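PDB 5U22: N2152 from Neocallimastix frontalis, which probably hydrolyses glycosidic bonds of rare arabinosyl substrates, as a rumen fungal glycoside hydrolase of family 39 with a TIM barrel and a beta sandwich. Local coordinates for residues D83-A88 / R125-D130. Residues are numbered along the deposited sequence; the frame is centred on the assembly and turned at random.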
loop_
_atom_site.group_PDB
_atom_site.type_symbol
_atom_site.label_atom_id
_atom_site.label_comp_id
_atom_site.label_asym_id
_atom_site.label_seq_id
_atom_site.Cartn_x
_atom_site.Cartn_y
_atom_site.Cartn_z
ATOM N N ASP A 83 2.491 17.829 7.671
ATOM C CA ASP A 83 1.251 18.080 8.401
ATOM C C ASP A 83 0.052 17.488 7.670
ATOM O O ASP A 83 -0.197 17.807 6.506
ATOM C CB ASP A 83 1.066 19.582 8.599
ATOM C CG ASP A 83 -0.214 19.917 9.340
ATOM O OD1 ASP A 83 -1.262 20.052 8.676
ATOM O OD2 ASP A 83 -0.165 20.061 10.580
ATOM N N VAL A 84 -0.691 16.622 8.364
ATOM C CA VAL A 84 -1.734 15.849 7.697
ATOM C C VAL A 84 -2.885 16.736 7.249
ATOM O O VAL A 84 -3.545 16.435 6.251
ATOM C CB VAL A 84 -2.229 14.712 8.605
ATOM C CG1 VAL A 84 -3.006 15.274 9.819
ATOM C CG2 VAL A 84 -3.078 13.697 7.799
ATOM N N ILE A 85 -3.154 17.838 7.954
ATOM C CA ILE A 85 -4.240 18.704 7.506
ATOM C C ILE A 85 -3.863 19.391 6.198
ATOM O O ILE A 85 -4.685 19.492 5.277
ATOM C CB ILE A 85 -4.625 19.714 8.604
ATOM C CG1 ILE A 85 -5.292 18.968 9.766
ATOM C CG2 ILE A 85 -5.574 20.765 8.034
ATOM C CD1 ILE A 85 -5.709 19.845 10.922
ATOM N N LYS A 86 -2.614 19.859 6.089
ATOM C CA LYS A 86 -2.131 20.407 4.826
ATOM C C LYS A 86 -2.093 19.343 3.737
ATOM O O LYS A 86 -2.391 19.628 2.572
ATOM C CB LYS A 86 -0.741 21.029 4.998
ATOM C CG LYS A 86 -0.666 22.231 5.949
ATOM C CD LYS A 86 -1.920 23.116 5.881
ATOM C CE LYS A 86 -1.986 23.974 4.622
ATOM N NZ LYS A 86 -3.391 24.115 4.117
ATOM N N VAL A 87 -1.718 18.111 4.088
ATOM C CA VAL A 87 -1.650 17.057 3.077
ATOM C C VAL A 87 -3.050 16.701 2.594
ATOM O O VAL A 87 -3.290 16.545 1.386
ATOM C CB VAL A 87 -0.908 15.831 3.639
ATOM C CG1 VAL A 87 -1.035 14.640 2.692
ATOM C CG2 VAL A 87 0.555 16.170 3.871
ATOM N N ALA A 88 -4.001 16.579 3.533
ATOM C CA ALA A 88 -5.388 16.315 3.162
ATOM C C ALA A 88 -5.932 17.398 2.240
ATOM O O ALA A 88 -6.707 17.105 1.322
ATOM C CB ALA A 88 -6.254 16.192 4.417
ATOM N N ARG A 125 -6.387 16.460 21.711
ATOM C CA ARG A 125 -7.562 17.335 21.691
ATOM C C ARG A 125 -7.332 18.545 20.800
ATOM O O ARG A 125 -8.220 18.945 20.040
ATOM C CB ARG A 125 -7.916 17.809 23.098
ATOM C CG ARG A 125 -8.530 16.778 23.997
ATOM C CD ARG A 125 -8.800 17.417 25.367
ATOM N NE ARG A 125 -9.182 16.423 26.356
ATOM C CZ ARG A 125 -10.392 15.883 26.419
ATOM N NH1 ARG A 125 -11.319 16.230 25.538
ATOM N NH2 ARG A 125 -10.678 14.991 27.354
ATOM N N SER A 126 -6.160 19.170 20.919
ATOM C CA SER A 126 -5.840 20.302 20.056
ATOM C C SER A 126 -5.837 19.892 18.589
ATOM O O SER A 126 -6.345 20.630 17.736
ATOM C CB SER A 126 -4.491 20.904 20.444
ATOM O OG SER A 126 -4.119 21.917 19.527
ATOM N N PHE A 127 -5.295 18.707 18.271
ATOM C CA PHE A 127 -5.304 18.271 16.878
ATOM C C PHE A 127 -6.730 18.050 16.385
ATOM O O PHE A 127 -7.081 18.449 15.268
ATOM C CB PHE A 127 -4.493 16.992 16.674
ATOM C CG PHE A 127 -4.740 16.381 15.330
ATOM C CD1 PHE A 127 -4.181 16.955 14.193
ATOM C CD2 PHE A 127 -5.629 15.323 15.181
ATOM C CE1 PHE A 127 -4.465 16.443 12.930
ATOM C CE2 PHE A 127 -5.919 14.806 13.919
ATOM C CZ PHE A 127 -5.337 15.369 12.793
ATOM N N ILE A 128 -7.560 17.388 17.198
ATOM C CA ILE A 128 -8.923 17.074 16.768
ATOM C C ILE A 128 -9.733 18.345 16.562
ATOM O O ILE A 128 -10.559 18.433 15.647
ATOM C CB ILE A 128 -9.592 16.129 17.776
ATOM C CG1 ILE A 128 -8.900 14.769 17.719
ATOM C CG2 ILE A 128 -11.064 15.957 17.455
ATOM C CD1 ILE A 128 -8.942 14.132 16.344
ATOM N N ASN A 129 -9.512 19.350 17.404
ATOM C CA ASN A 129 -10.146 20.646 17.182
ATOM C C ASN A 129 -9.767 21.218 15.817
ATOM O O ASN A 129 -10.635 21.661 15.054
ATOM C CB ASN A 129 -9.759 21.609 18.298
ATOM C CG ASN A 129 -10.247 23.018 18.039
ATOM O OD1 ASN A 129 -11.435 23.313 18.196
ATOM N ND2 ASN A 129 -9.333 23.903 17.649
ATOM N N ASP A 130 -8.468 21.214 15.491
ATOM C CA ASP A 130 -8.033 21.736 14.197
ATOM C C ASP A 130 -8.560 20.885 13.054
ATOM O O ASP A 130 -8.901 21.411 11.988
ATOM C CB ASP A 130 -6.508 21.806 14.133
ATOM C CG ASP A 130 -5.928 22.818 15.103
ATOM O OD1 ASP A 130 -6.694 23.668 15.608
ATOM O OD2 ASP A 130 -4.707 22.773 15.354
#
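In the outer layer of the TIM barrel, where helices 84-91 and 117-134 flank strand 98-102, Val84 and Ile85 reach across to Phe127 and Asp130. The two short helical segments run nearly parallel, 21° apart, but their axes come no closer than 12.1 Å, and side chains from both helices fill the space between them. Phe127 reaches in from one side, Val84 and Ile85 from the other. With CG anti to the backbone N (chi1 168°), the Phe127 ring is swung across so that its CE1-CZ side meets Val84. CE1 lies 3.6 Å from Val84 CG1, the two side chains crossing at about a right angle. Ile85 passes the same ring in the opposite direction, its CG1 4.1 Å from Phe127 CE1. The extended end of Ile85 (chi2 179°) sets CD1 against the methylene and backbone carbonyl of Asp130, 3.8 Å from CB and 3.7 Å from C. Asp130 OD2 forms a salt bridge with Arg72. On the barrel side, Val84 and Phe127 both touch Ile101 of strand 98-102. Asp83 N-caps helix 84-91, its OD1 accepting from Lys86 N at 2.9 Å through the anti lone pair and capping the first turn, which carries Val84 and Ile85. With no hydrogen bond between them, the two segments meet by van der Waals contact alone, over 153 Å², and both also pack on strand 98-102, while the carboxylate of Asp130 is turned to its own charged partner.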